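PDB 4Q82: Phospholipase/Carboxylesterase from Haliangium ochraceum, which probably hydrolyses carboxylic ester bonds as a serine hydrolase of the alpha/beta-hydrolase fold, and is held here as a sulfonylated adduct. Local coordinates for residues 158-163 and 270-275; 186-191 and 266-271; 203-208 and 231-236; 209-214 and 242-247; 219-224 and 251-256. All coordinates share one frame; numbering follows the deposited sequence.

Contact 1 of 5, residues 158-163 and 270-275; sequences RIYLTG and AWLLSQ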
# COMPACT_ATOMS: atom_id res chain seq x y z
N ARG A 158 -8.38 1.10 11.06
CA ARG A 158 -8.29 0.43 9.77
C ARG A 158 -7.44 1.23 8.79
O ARG A 158 -7.94 1.70 7.77
CB ARG A 158 -9.69 0.16 9.19
CG ARG A 158 -10.41 -0.95 9.94
CD ARG A 158 -11.77 -1.26 9.34
NE ARG A 158 -12.68 -0.13 9.43
CZ ARG A 158 -13.70 0.08 8.60
NH1 ARG A 158 -13.92 -0.77 7.60
NH2 ARG A 158 -14.48 1.14 8.76
N ILE A 159 -6.16 1.37 9.13
CA ILE A 159 -5.18 2.00 8.25
C ILE A 159 -4.35 0.91 7.57
O ILE A 159 -3.70 0.11 8.24
CB ILE A 159 -4.25 2.96 9.04
CG1 ILE A 159 -5.07 4.06 9.75
CG2 ILE A 159 -3.21 3.58 8.11
CD1 ILE A 159 -4.31 4.73 10.87
N TYR A 160 -4.38 0.89 6.24
CA TYR A 160 -3.70 -0.14 5.42
C TYR A 160 -2.58 0.44 4.58
O TYR A 160 -2.72 1.50 3.96
CB TYR A 160 -4.73 -0.84 4.53
CG TYR A 160 -5.91 -1.34 5.32
CD1 TYR A 160 -5.71 -2.23 6.39
CD2 TYR A 160 -7.21 -0.95 5.02
CE1 TYR A 160 -6.78 -2.69 7.13
CE2 TYR A 160 -8.29 -1.42 5.76
CZ TYR A 160 -8.07 -2.30 6.81
OH TYR A 160 -9.14 -2.78 7.54
N LEU A 161 -1.44 -0.25 4.58
CA LEU A 161 -0.27 0.20 3.84
C LEU A 161 -0.04 -0.77 2.70
O LEU A 161 -0.03 -1.98 2.91
CB LEU A 161 0.95 0.25 4.78
CG LEU A 161 2.31 0.63 4.16
CD1 LEU A 161 2.25 2.06 3.62
CD2 LEU A 161 3.39 0.49 5.24
N THR A 162 0.18 -0.27 1.48
CA THR A 162 0.46 -1.21 0.39
C THR A 162 1.44 -0.58 -0.60
O THR A 162 1.56 0.66 -0.69
CB THR A 162 -0.87 -1.66 -0.32
OG1 THR A 162 -0.58 -2.67 -1.31
CG2 THR A 162 -1.57 -0.48 -0.97
N GLY A 163 2.21 -1.42 -1.29
CA GLY A 163 3.10 -0.87 -2.29
C GLY A 163 3.65 -1.95 -3.19
O GLY A 163 3.52 -3.15 -2.90
N ALA A 270 -10.77 -7.59 0.44
CA ALA A 270 -11.53 -8.26 1.48
C ALA A 270 -10.60 -8.63 2.65
O ALA A 270 -10.98 -8.48 3.82
CB ALA A 270 -12.23 -9.51 0.92
N TRP A 271 -9.39 -9.09 2.33
CA TRP A 271 -8.43 -9.48 3.36
C TRP A 271 -8.04 -8.27 4.22
O TRP A 271 -8.05 -8.36 5.46
CB TRP A 271 -7.18 -10.13 2.75
CG TRP A 271 -6.19 -10.59 3.81
CD1 TRP A 271 -6.24 -11.75 4.56
CD2 TRP A 271 -5.04 -9.87 4.27
NE1 TRP A 271 -5.17 -11.79 5.44
CE2 TRP A 271 -4.42 -10.65 5.28
CE3 TRP A 271 -4.46 -8.64 3.91
CZ2 TRP A 271 -3.24 -10.24 5.93
CZ3 TRP A 271 -3.29 -8.24 4.57
CH2 TRP A 271 -2.70 -9.04 5.56
N LEU A 272 -7.69 -7.16 3.58
CA LEU A 272 -7.38 -5.94 4.35
C LEU A 272 -8.51 -5.59 5.29
O LEU A 272 -8.32 -5.43 6.50
CB LEU A 272 -7.10 -4.76 3.41
CG LEU A 272 -5.72 -4.77 2.74
CD1 LEU A 272 -5.62 -3.61 1.71
CD2 LEU A 272 -4.61 -4.62 3.76
N LEU A 273 -9.72 -5.52 4.75
CA LEU A 273 -10.87 -5.11 5.55
C LEU A 273 -11.18 -6.09 6.69
O LEU A 273 -11.84 -5.73 7.66
CB LEU A 273 -12.10 -4.93 4.64
CG LEU A 273 -12.01 -3.67 3.76
CD1 LEU A 273 -13.01 -3.73 2.63
CD2 LEU A 273 -12.22 -2.41 4.58
N SER A 274 -10.69 -7.32 6.59
CA SER A 274 -10.86 -8.25 7.69
C SER A 274 -9.88 -7.96 8.85
O SER A 274 -10.01 -8.52 9.94
CB SER A 274 -10.71 -9.70 7.21
OG SER A 274 -9.34 -10.02 7.03
N GLN A 275 -8.92 -7.08 8.62
CA GLN A 275 -7.94 -6.72 9.65
C GLN A 275 -8.26 -5.39 10.30
O GLN A 275 -8.70 -4.47 9.62
CB GLN A 275 -6.52 -6.65 9.04
CG GLN A 275 -6.19 -7.86 8.18
CD GLN A 275 -6.21 -9.15 8.97
OE1 GLN A 275 -5.92 -9.16 10.16
NE2 GLN A 275 -6.52 -10.26 8.31
O HOH W 1 -13.74 -3.57 7.74

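Contact 2 of 5, residues 186-191 and 266-271; sequences AAVLIA and HDIYAW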
# COMPACT_ATOMS: atom_id res chain seq x y z
N ALA A 186 -2.76 -3.44 8.73
CA ALA A 186 -2.31 -4.52 7.82
C ALA A 186 -1.54 -3.94 6.65
O ALA A 186 -1.68 -2.75 6.35
CB ALA A 186 -3.49 -5.35 7.29
N ALA A 187 -0.77 -4.80 5.97
CA ALA A 187 -0.04 -4.40 4.76
C ALA A 187 -0.13 -5.45 3.67
O ALA A 187 -0.15 -6.65 3.94
CB ALA A 187 1.46 -4.12 5.09
N VAL A 188 -0.13 -4.98 2.42
CA VAL A 188 -0.05 -5.85 1.25
C VAL A 188 1.17 -5.37 0.49
O VAL A 188 1.19 -4.26 -0.02
CB VAL A 188 -1.31 -5.76 0.37
CG1 VAL A 188 -1.07 -6.45 -0.98
CG2 VAL A 188 -2.53 -6.41 1.08
N LEU A 189 2.20 -6.21 0.45
CA LEU A 189 3.51 -5.76 -0.02
C LEU A 189 3.93 -6.63 -1.19
O LEU A 189 4.11 -7.84 -1.03
CB LEU A 189 4.55 -5.84 1.11
CG LEU A 189 4.13 -5.02 2.33
CD1 LEU A 189 5.19 -5.15 3.45
CD2 LEU A 189 3.92 -3.57 1.92
N ILE A 190 4.08 -6.02 -2.35
CA ILE A 190 4.30 -6.79 -3.58
C ILE A 190 5.68 -6.54 -4.16
O ILE A 190 6.03 -5.37 -4.43
CB ILE A 190 3.24 -6.40 -4.63
CG1 ILE A 190 1.82 -6.67 -4.09
CG2 ILE A 190 3.45 -7.17 -5.98
CD1 ILE A 190 0.77 -5.78 -4.79
N ALA A 191 6.44 -7.62 -4.38
CA ALA A 191 7.74 -7.57 -5.10
C ALA A 191 8.75 -6.68 -4.37
O ALA A 191 9.52 -5.93 -5.01
CB ALA A 191 7.56 -7.10 -6.55
N HIS A 266 -6.78 -13.17 -6.07
CA HIS A 266 -6.44 -12.97 -4.66
C HIS A 266 -7.10 -11.70 -4.13
O HIS A 266 -6.67 -10.59 -4.45
CB HIS A 266 -4.94 -12.89 -4.48
CG HIS A 266 -4.23 -14.15 -4.86
ND1 HIS A 266 -4.19 -15.26 -4.03
CD2 HIS A 266 -3.58 -14.50 -6.00
CE1 HIS A 266 -3.50 -16.23 -4.63
NE2 HIS A 266 -3.12 -15.79 -5.83
N ASP A 267 -8.14 -11.86 -3.32
CA ASP A 267 -8.92 -10.66 -2.96
C ASP A 267 -8.26 -9.95 -1.79
O ASP A 267 -8.64 -10.13 -0.61
CB ASP A 267 -10.37 -11.01 -2.63
CG ASP A 267 -11.25 -9.75 -2.50
OD1 ASP A 267 -10.73 -8.61 -2.40
OD2 ASP A 267 -12.48 -9.90 -2.49
N ILE A 268 -7.27 -9.15 -2.14
CA ILE A 268 -6.52 -8.42 -1.13
C ILE A 268 -7.40 -7.39 -0.41
O ILE A 268 -7.09 -7.06 0.73
CB ILE A 268 -5.31 -7.68 -1.74
CG1 ILE A 268 -5.73 -6.79 -2.91
CG2 ILE A 268 -4.25 -8.72 -2.18
CD1 ILE A 268 -4.57 -5.79 -3.37
N TYR A 269 -8.45 -6.88 -1.06
CA TYR A 269 -9.30 -5.86 -0.43
C TYR A 269 -10.16 -6.45 0.70
O TYR A 269 -10.25 -5.88 1.79
CB TYR A 269 -10.16 -5.16 -1.50
CG TYR A 269 -9.24 -4.68 -2.61
CD1 TYR A 269 -8.25 -3.74 -2.35
CD2 TYR A 269 -9.34 -5.19 -3.92
CE1 TYR A 269 -7.34 -3.32 -3.35
CE2 TYR A 269 -8.45 -4.74 -4.93
CZ TYR A 269 -7.46 -3.81 -4.62
OH TYR A 269 -6.56 -3.38 -5.60
N ALA A 270 -10.77 -7.59 0.44
CA ALA A 270 -11.53 -8.26 1.48
C ALA A 270 -10.60 -8.63 2.65
O ALA A 270 -10.98 -8.48 3.82
CB ALA A 270 -12.23 -9.51 0.92
N TRP A 271 -9.39 -9.09 2.33
CA TRP A 271 -8.43 -9.48 3.36
C TRP A 271 -8.04 -8.27 4.22
O TRP A 271 -8.05 -8.36 5.46
CB TRP A 271 -7.18 -10.13 2.75
CG TRP A 271 -6.19 -10.59 3.81
CD1 TRP A 271 -6.24 -11.75 4.56
CD2 TRP A 271 -5.04 -9.87 4.27
NE1 TRP A 271 -5.17 -11.79 5.44
CE2 TRP A 271 -4.42 -10.65 5.28
CE3 TRP A 271 -4.46 -8.64 3.91
CZ2 TRP A 271 -3.24 -10.24 5.93
CZ3 TRP A 271 -3.29 -8.24 4.57
CH2 TRP A 271 -2.70 -9.04 5.56

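Contact 3 of 5, residues 203-208 and 231-236; sequences CDLAQV and NGLIAC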
# COMPACT_ATOMS: atom_id res chain seq x y z
N CYS A 203 9.83 -12.76 15.21
CA CYS A 203 8.39 -12.93 15.40
C CYS A 203 7.71 -11.70 15.99
O CYS A 203 6.48 -11.62 15.98
CB CYS A 203 8.12 -14.17 16.25
SG CYS A 203 8.53 -15.66 15.30
N ASP A 204 8.48 -10.71 16.45
CA ASP A 204 7.86 -9.44 16.83
C ASP A 204 7.13 -8.81 15.65
O ASP A 204 6.09 -8.17 15.81
CB ASP A 204 8.90 -8.45 17.37
CG ASP A 204 9.51 -8.90 18.70
OD1 ASP A 204 9.01 -9.87 19.31
OD2 ASP A 204 10.47 -8.25 19.15
N LEU A 205 7.67 -8.99 14.45
CA LEU A 205 7.06 -8.45 13.26
C LEU A 205 5.74 -9.16 12.94
O LEU A 205 4.88 -8.61 12.26
CB LEU A 205 8.02 -8.55 12.08
CG LEU A 205 7.62 -8.03 10.71
CD1 LEU A 205 7.26 -6.57 10.78
CD2 LEU A 205 8.78 -8.24 9.76
N ALA A 206 5.57 -10.36 13.46
CA ALA A 206 4.37 -11.16 13.14
C ALA A 206 3.11 -10.62 13.82
O ALA A 206 2.00 -11.13 13.61
CB ALA A 206 4.59 -12.62 13.52
N GLN A 207 3.26 -9.57 14.62
CA GLN A 207 2.10 -8.91 15.21
C GLN A 207 1.38 -7.99 14.21
O GLN A 207 0.25 -7.56 14.46
CB GLN A 207 2.52 -8.14 16.45
CG GLN A 207 2.94 -9.06 17.61
CD GLN A 207 1.83 -10.01 18.03
OE1 GLN A 207 2.01 -11.23 18.02
NE2 GLN A 207 0.69 -9.46 18.42
N VAL A 208 2.02 -7.70 13.09
CA VAL A 208 1.39 -6.96 12.00
C VAL A 208 0.93 -7.92 10.90
O VAL A 208 1.74 -8.69 10.41
CB VAL A 208 2.37 -5.94 11.39
CG1 VAL A 208 1.73 -5.20 10.24
CG2 VAL A 208 2.84 -4.96 12.46
N ASN A 231 7.76 -16.67 4.96
CA ASN A 231 7.88 -18.00 5.56
C ASN A 231 8.20 -17.91 7.05
O ASN A 231 7.66 -18.65 7.86
CB ASN A 231 8.96 -18.84 4.86
CG ASN A 231 8.50 -19.40 3.52
OD1 ASN A 231 7.31 -19.47 3.24
ND2 ASN A 231 9.46 -19.84 2.71
N GLY A 232 9.11 -16.99 7.40
CA GLY A 232 9.45 -16.77 8.80
C GLY A 232 8.25 -16.33 9.62
O GLY A 232 8.00 -16.85 10.71
N LEU A 233 7.49 -15.37 9.09
CA LEU A 233 6.36 -14.84 9.81
C LEU A 233 5.27 -15.90 9.96
O LEU A 233 4.65 -16.00 11.02
CB LEU A 233 5.80 -13.62 9.08
CG LEU A 233 6.71 -12.38 9.07
CD1 LEU A 233 6.13 -11.38 8.07
CD2 LEU A 233 6.79 -11.79 10.48
N ILE A 234 5.04 -16.68 8.91
CA ILE A 234 4.04 -17.76 8.95
C ILE A 234 4.44 -18.81 9.98
O ILE A 234 3.58 -19.35 10.68
CB ILE A 234 3.87 -18.39 7.54
CG1 ILE A 234 3.06 -17.45 6.66
CG2 ILE A 234 3.15 -19.73 7.60
CD1 ILE A 234 3.14 -17.75 5.18
N ALA A 235 5.74 -19.08 10.11
CA ALA A 235 6.21 -20.08 11.08
C ALA A 235 6.11 -19.58 12.53
O ALA A 235 6.19 -20.38 13.47
CB ALA A 235 7.65 -20.50 10.75
N CYS A 236 5.95 -18.28 12.72
CA CYS A 236 5.87 -17.73 14.07
C CYS A 236 4.65 -18.28 14.80
O CYS A 236 3.57 -18.40 14.23
CB CYS A 236 5.83 -16.21 14.05
SG CYS A 236 7.43 -15.46 13.59

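Contact 4 of 5, residues 209-214 and 242-247; sequences PIWGFH and DQQLTV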
# COMPACT_ATOMS: atom_id res chain seq x y z
N PRO A 209 -0.35 -7.88 10.52
CA PRO A 209 -0.81 -8.78 9.46
C PRO A 209 -0.22 -8.34 8.12
O PRO A 209 -0.33 -7.16 7.77
CB PRO A 209 -2.34 -8.62 9.46
CG PRO A 209 -2.67 -7.87 10.72
CD PRO A 209 -1.45 -7.07 11.08
N ILE A 210 0.44 -9.26 7.42
CA ILE A 210 1.04 -8.95 6.13
C ILE A 210 0.70 -10.02 5.09
O ILE A 210 0.71 -11.23 5.38
CB ILE A 210 2.59 -8.82 6.23
CG1 ILE A 210 2.97 -7.82 7.33
CG2 ILE A 210 3.16 -8.42 4.84
CD1 ILE A 210 4.50 -7.73 7.61
N TRP A 211 0.35 -9.57 3.88
CA TRP A 211 0.22 -10.47 2.75
C TRP A 211 1.28 -10.07 1.73
O TRP A 211 1.23 -8.97 1.16
CB TRP A 211 -1.18 -10.40 2.14
CG TRP A 211 -1.51 -11.48 1.15
CD1 TRP A 211 -0.65 -12.33 0.52
CD2 TRP A 211 -2.82 -11.81 0.67
NE1 TRP A 211 -1.36 -13.18 -0.33
CE2 TRP A 211 -2.70 -12.88 -0.23
CE3 TRP A 211 -4.10 -11.29 0.94
CZ2 TRP A 211 -3.80 -13.45 -0.88
CZ3 TRP A 211 -5.21 -11.85 0.30
CH2 TRP A 211 -5.05 -12.92 -0.61
N GLY A 212 2.27 -10.94 1.54
CA GLY A 212 3.36 -10.65 0.61
C GLY A 212 3.14 -11.41 -0.69
O GLY A 212 2.66 -12.56 -0.68
N PHE A 213 3.48 -10.75 -1.80
CA PHE A 213 3.30 -11.29 -3.17
C PHE A 213 4.61 -11.19 -3.92
O PHE A 213 5.27 -10.15 -3.82
CB PHE A 213 2.27 -10.50 -3.98
CG PHE A 213 0.86 -10.69 -3.54
CD1 PHE A 213 0.36 -10.02 -2.43
CD2 PHE A 213 0.02 -11.53 -4.26
CE1 PHE A 213 -0.98 -10.19 -2.01
CE2 PHE A 213 -1.33 -11.72 -3.86
CZ PHE A 213 -1.82 -11.04 -2.75
N HIS A 214 4.95 -12.20 -4.73
CA HIS A 214 6.19 -12.06 -5.53
C HIS A 214 6.10 -13.02 -6.71
O HIS A 214 5.52 -14.11 -6.57
CB HIS A 214 7.44 -12.36 -4.69
CG HIS A 214 8.61 -11.44 -4.96
ND1 HIS A 214 9.12 -10.62 -3.98
CD2 HIS A 214 9.37 -11.22 -6.08
CE1 HIS A 214 10.13 -9.92 -4.47
NE2 HIS A 214 10.31 -10.26 -5.74
N ASP A 242 -2.55 -12.64 11.22
CA ASP A 242 -2.62 -13.41 9.98
C ASP A 242 -1.40 -13.09 9.12
O ASP A 242 -0.97 -11.94 9.05
CB ASP A 242 -3.90 -13.10 9.21
CG ASP A 242 -5.17 -13.47 9.98
OD1 ASP A 242 -5.11 -14.31 10.90
OD2 ASP A 242 -6.24 -12.93 9.64
N GLN A 243 -0.86 -14.10 8.45
CA GLN A 243 0.28 -13.91 7.56
C GLN A 243 0.01 -14.71 6.28
O GLN A 243 -0.38 -15.88 6.35
CB GLN A 243 1.58 -14.38 8.25
CG GLN A 243 1.87 -13.71 9.59
CD GLN A 243 2.12 -12.22 9.46
OE1 GLN A 243 2.41 -11.72 8.37
NE2 GLN A 243 2.00 -11.50 10.56
N GLN A 244 0.18 -14.10 5.11
CA GLN A 244 -0.07 -14.82 3.86
C GLN A 244 1.02 -14.58 2.84
O GLN A 244 1.61 -13.50 2.76
CB GLN A 244 -1.40 -14.42 3.24
CG GLN A 244 -2.63 -15.02 3.91
CD GLN A 244 -3.79 -15.01 2.93
OE1 GLN A 244 -3.89 -15.87 2.05
NE2 GLN A 244 -4.65 -14.00 3.04
N LEU A 245 1.29 -15.61 2.06
CA LEU A 245 2.34 -15.50 1.03
C LEU A 245 1.78 -16.02 -0.30
O LEU A 245 1.22 -17.13 -0.35
CB LEU A 245 3.58 -16.31 1.43
CG LEU A 245 4.60 -16.55 0.31
CD1 LEU A 245 5.27 -15.23 -0.11
CD2 LEU A 245 5.69 -17.57 0.72
N THR A 246 1.96 -15.25 -1.36
CA THR A 246 1.51 -15.69 -2.68
C THR A 246 2.68 -15.62 -3.61
O THR A 246 3.28 -14.56 -3.75
CB THR A 246 0.38 -14.80 -3.20
OG1 THR A 246 -0.78 -15.05 -2.40
CG2 THR A 246 0.05 -15.13 -4.67
N VAL A 247 3.03 -16.75 -4.22
CA VAL A 247 4.15 -16.79 -5.16
C VAL A 247 3.59 -17.15 -6.53
O VAL A 247 2.97 -18.20 -6.71
CB VAL A 247 5.22 -17.80 -4.75
CG1 VAL A 247 6.34 -17.88 -5.82
CG2 VAL A 247 5.83 -17.39 -3.39

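Contact 5 of 5, residues 219-224 and 251-256; sequences PTVAPA and VGHDSW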
# COMPACT_ATOMS: atom_id res chain seq x y z
N PRO A 219 13.58 -10.92 -12.04
CA PRO A 219 15.02 -10.71 -12.27
C PRO A 219 15.46 -9.37 -11.71
O PRO A 219 16.61 -8.94 -11.93
CB PRO A 219 15.12 -10.70 -13.79
CG PRO A 219 13.87 -9.90 -14.18
CD PRO A 219 12.78 -10.31 -13.12
N THR A 220 14.57 -8.68 -11.03
CA THR A 220 14.84 -7.30 -10.63
C THR A 220 14.90 -7.19 -9.10
O THR A 220 15.88 -6.69 -8.54
CB THR A 220 13.80 -6.38 -11.26
OG1 THR A 220 14.02 -6.32 -12.68
CG2 THR A 220 13.92 -5.02 -10.70
N VAL A 221 13.84 -7.63 -8.42
CA VAL A 221 13.89 -7.81 -6.97
C VAL A 221 13.81 -9.32 -6.68
O VAL A 221 12.81 -9.96 -7.02
CB VAL A 221 12.73 -7.09 -6.26
CG1 VAL A 221 12.79 -7.34 -4.75
CG2 VAL A 221 12.81 -5.57 -6.53
N ALA A 222 14.86 -9.88 -6.07
CA ALA A 222 14.90 -11.34 -5.87
C ALA A 222 13.70 -11.79 -5.05
O ALA A 222 13.35 -11.14 -4.06
CB ALA A 222 16.21 -11.76 -5.16
N PRO A 223 13.05 -12.89 -5.47
CA PRO A 223 11.81 -13.28 -4.80
C PRO A 223 12.05 -13.76 -3.38
O PRO A 223 11.10 -13.75 -2.60
CB PRO A 223 11.24 -14.41 -5.67
CG PRO A 223 12.34 -14.81 -6.59
CD PRO A 223 13.26 -13.61 -6.74
N ALA A 224 13.30 -14.09 -3.02
CA ALA A 224 13.60 -14.40 -1.61
C ALA A 224 13.23 -13.21 -0.71
O ALA A 224 12.93 -13.38 0.48
CB ALA A 224 15.07 -14.78 -1.43
N VAL A 251 6.49 -16.00 -13.07
CA VAL A 251 6.13 -14.61 -13.29
C VAL A 251 7.34 -13.72 -12.94
O VAL A 251 8.06 -14.02 -11.97
CB VAL A 251 4.88 -14.23 -12.44
CG1 VAL A 251 4.63 -12.71 -12.41
CG2 VAL A 251 3.61 -15.01 -12.95
N GLY A 252 7.57 -12.69 -13.73
CA GLY A 252 8.71 -11.79 -13.53
C GLY A 252 8.41 -10.67 -12.54
O GLY A 252 7.69 -10.89 -11.55
N HIS A 253 8.97 -9.48 -12.79
CA HIS A 253 8.92 -8.44 -11.78
C HIS A 253 7.49 -7.91 -11.60
O HIS A 253 7.11 -7.58 -10.48
CB HIS A 253 9.89 -7.28 -12.11
CG HIS A 253 10.01 -6.25 -11.02
ND1 HIS A 253 10.05 -6.59 -9.68
CD2 HIS A 253 10.12 -4.90 -11.07
CE1 HIS A 253 10.16 -5.49 -8.95
NE2 HIS A 253 10.20 -4.45 -9.77
N ASP A 254 6.71 -7.81 -12.68
CA ASP A 254 5.33 -7.33 -12.48
C ASP A 254 4.42 -8.41 -11.89
O ASP A 254 3.72 -9.14 -12.60
CB ASP A 254 4.70 -6.81 -13.78
CG ASP A 254 3.26 -6.32 -13.56
OD1 ASP A 254 2.71 -6.41 -12.42
OD2 ASP A 254 2.64 -5.85 -14.53
N SER A 255 4.42 -8.46 -10.58
CA SER A 255 3.51 -9.32 -9.86
C SER A 255 2.39 -8.45 -9.26
O SER A 255 1.54 -8.97 -8.54
CB SER A 255 4.26 -10.07 -8.75
OG SER A 255 5.16 -9.20 -8.06
N TRP A 256 2.40 -7.13 -9.52
CA TRP A 256 1.37 -6.25 -8.95
C TRP A 256 0.09 -6.12 -9.79
O TRP A 256 -1.01 -5.98 -9.22
CB TRP A 256 1.94 -4.83 -8.70
CG TRP A 256 2.66 -4.24 -9.92
CD1 TRP A 256 2.10 -3.58 -10.99
CD2 TRP A 256 4.07 -4.28 -10.16
NE1 TRP A 256 3.09 -3.19 -11.89
CE2 TRP A 256 4.31 -3.61 -11.39
CE3 TRP A 256 5.16 -4.81 -9.44
CZ2 TRP A 256 5.59 -3.48 -11.93
CZ3 TRP A 256 6.44 -4.66 -9.98
CH2 TRP A 256 6.64 -4.00 -11.21

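Contact 1 of 5, residues 158-163 and 270-275
Y160 extends from strand 158-163 and lays one ring face against L272 of helix 268-273, with L273 oblique to it. That face of the phenol ring takes the CB of L272, which stands 4.0 Å from the ring centroid and only 5° off the ring normal, a CH-pi contact almost exactly over the centre. The CD2 methyl of L272 continues along the ring to Y160 CD1 at 3.7 Å. On the opposite face lies the carbonyl oxygen of R158, offset toward the rim, and L273 adds its CD2 near the CE2 carbon of Y160 at 4.2 Å. With CG anti to the carbonyl carbon (chi1 -52°), the ring carries its hydroxyl to the main-chain carbonyl of Q275. There Y160 OH donates to Q275 O at 2.7 Å, nearly along the C=O axis (162°); the bond satisfies the buried hydroxyl and pins the end of the side chain, while L272 CB and R158 O on the two faces set how the ring is turned. L272 O is also close to this hydroxyl, and it accepts Q275 N at 2.8 Å. R158 touches L273 CD2 through NH1 at 3.8 Å; a water joins the same nitrogen, weakly, to L273 O, while the R158 NE pairs with D155 in a salt bridge. The contact packs a C-terminal helix against the central, mostly parallel sheet, as in the alpha/beta-hydrolase fold.

Contact 2 of 5, residues 186-191 and 266-271
A186 and V188 of strand 186-190 face W271 and I268 across a gap that narrows toward I268: the CA atoms of A186 and W271 are 9.1 Å apart, those of V188 and I268 7.4 Å. D267 is the N-cap just before helix 268-273; its OD1 accepts A270 N at 3.0 Å, from above the carboxylate plane, and Y269 N only weakly. W271 fills the wider end. Its CG anti to the backbone N (chi1 -178°) sends the six-membered ring toward the strand, where CZ3 meets A187 O at 3.6 Å, A186 CB at 4.0 Å and V188 CG2 at 4.0 Å. At the narrow end the side chains of I268 and V188 cross at about a right angle, CG2 of I268 4.1 Å from CG1 of V188. I268 holds the crowded first torsion (54°), which lays its own CG1 over the centre of the Y269 ring. An alanine in place of W271 is likely to open a gap beside A186 and V188 and to leave W211 without its edge-to-face partner. Around this largely apolar layer, Y260 and T259 of helix 257-260 flank I268, F213 of strand 210-215 packs against V188, and Q244 of strand 243-248 touches W271.

Contact 3 of 5, residues 203-208 and 231-236
The flat group at this contact is the peptide joining L205 to A206, and L233 lies over one of its faces. The CD2 methyl of L233 stands 3.5 Å from A206 N and 3.8 Å from L205 C, resting over the peptide plane, while A206 N bonds C203 O within the 3-10 segment. No aromatic ring takes part. From the same methyl the contact spreads to L205 CB and A206 CB, both 3.8 Å from L233 CD2, so one branch of one leucine fills the angle between two successive residues. L233 holds CG anti to the carbonyl carbon (chi1 -68°), which swings this branch off the helix axis and over to the 3-10 segment. A206 CB has a second neighbour in C236 CB, at 3.8 Å. Beyond it the link becomes covalent: C203 SG and C236 SG form a disulfide of 2.0 Å, with a torsion of -88° about the sulfur-sulfur bond, close to the relaxed right angle. F198 of helix 195-201 also packs on L233, and R240 bonds the carbonyl oxygen of C236. A covalent staple with a small apolar patch beside it thus ties the connection between helix 195-201 and strand 210-215 to the C-terminal end of helix 224-235, the connecting helix of the last beta-alpha-beta unit.

Contact 4 of 5, residues 209-214 and 242-247
W211 turns CG anti to its main-chain nitrogen (chi1 -168°) and T246 holds OG1 anti to the carbonyl carbon (chi1 -69°), which brings the indole NE1 and the hydroxyl together across two strands. These strands, 210-214 and 243-247, are the parallel neighbours of a beta-alpha-beta crossover through helix 224-235, at the edge of the alpha/beta-hydrolase sheet. Backbone bonds alternate along the pair, as between G212 N and Q244 O and between T246 N and G212 O. The W211 ring is sandwiched. On one face Q244 lays CB 3.6 Å from the centroid of the five-membered ring, and its amide, tilted 27° to the indole, brings NE2 within 3.5 Å of CE3 of W211; on the other face stands CZ of F213, toward the rim of the indole. At the edge NE1 of W211 donates to T246 OG1 at 2.8 Å, in the ring plane. A leucine at W211 would probably leave the T246 hydroxyl without this donor and the Q244 amide without a surface to stack on. F213 also lies alongside T246, CD2 to CB 3.5 Å. On the opposite sheet face Q243 bends back: its NE2 bonds V208 O, while its OE1 accepts I210 N at 3.3 Å from above the carbonyl plane.

Contact 5 of 5, residues 219-224 and 251-256
H253 projects from its loop onto T220 and V221, and every part of its side chain from CB outward has a neighbour. CB begins 4.1 Å from T220 CB, with P219 CD of the proline ring a little farther off. CG follows, 3.8 Å from T220 CB. CD2 lies 3.8 Å from T220 CG2, the methyl that sits over this ring face in a CH-pi contact 13° off the normal. CE1 meets V221 CG2 at 3.6 Å. The opposite face is backed by W256, whose CZ3 lies over the ring centre. Each nitrogen is held from outside the two segments: ND1 bonds D218 OD2, and NE2 bonds OG of the sulfonylated serine at position 165. D218 OD1 also accepts the main-chain N-H groups of T220 and V221, consistent with the loop also orienting D218. Apolar contacts thus hold the ring by its faces and leave both nitrogens for polar partners, consistent with H253 being the histidine of a Ser-His-Asp catalytic triad.

Overall arrangement
Contacts 1, 2 and 4 are buried along one sheet, in which strands 158-163, 186-190, 210-215 and 243-248 follow side by side; contacts 1 and 2 share helix 268-273, and W271 and Q275 of that region extend to contact 4. Their chemistry changes with place: a phenol anchored to a carbonyl in contact 1, mainly apolar side-chain packing with no hydrogen bond across it in contact 2, and a backbone ladder with stacked side chains in contact 4. The centre of contact 3 lies about 19 Å from the centre of the chain; it is mostly buried although C203 is exposed, and relies on a disulfide. Contact 5 is a surface contact between loops beyond the strand ends, where H214 bonds V221 and the probable active site lies.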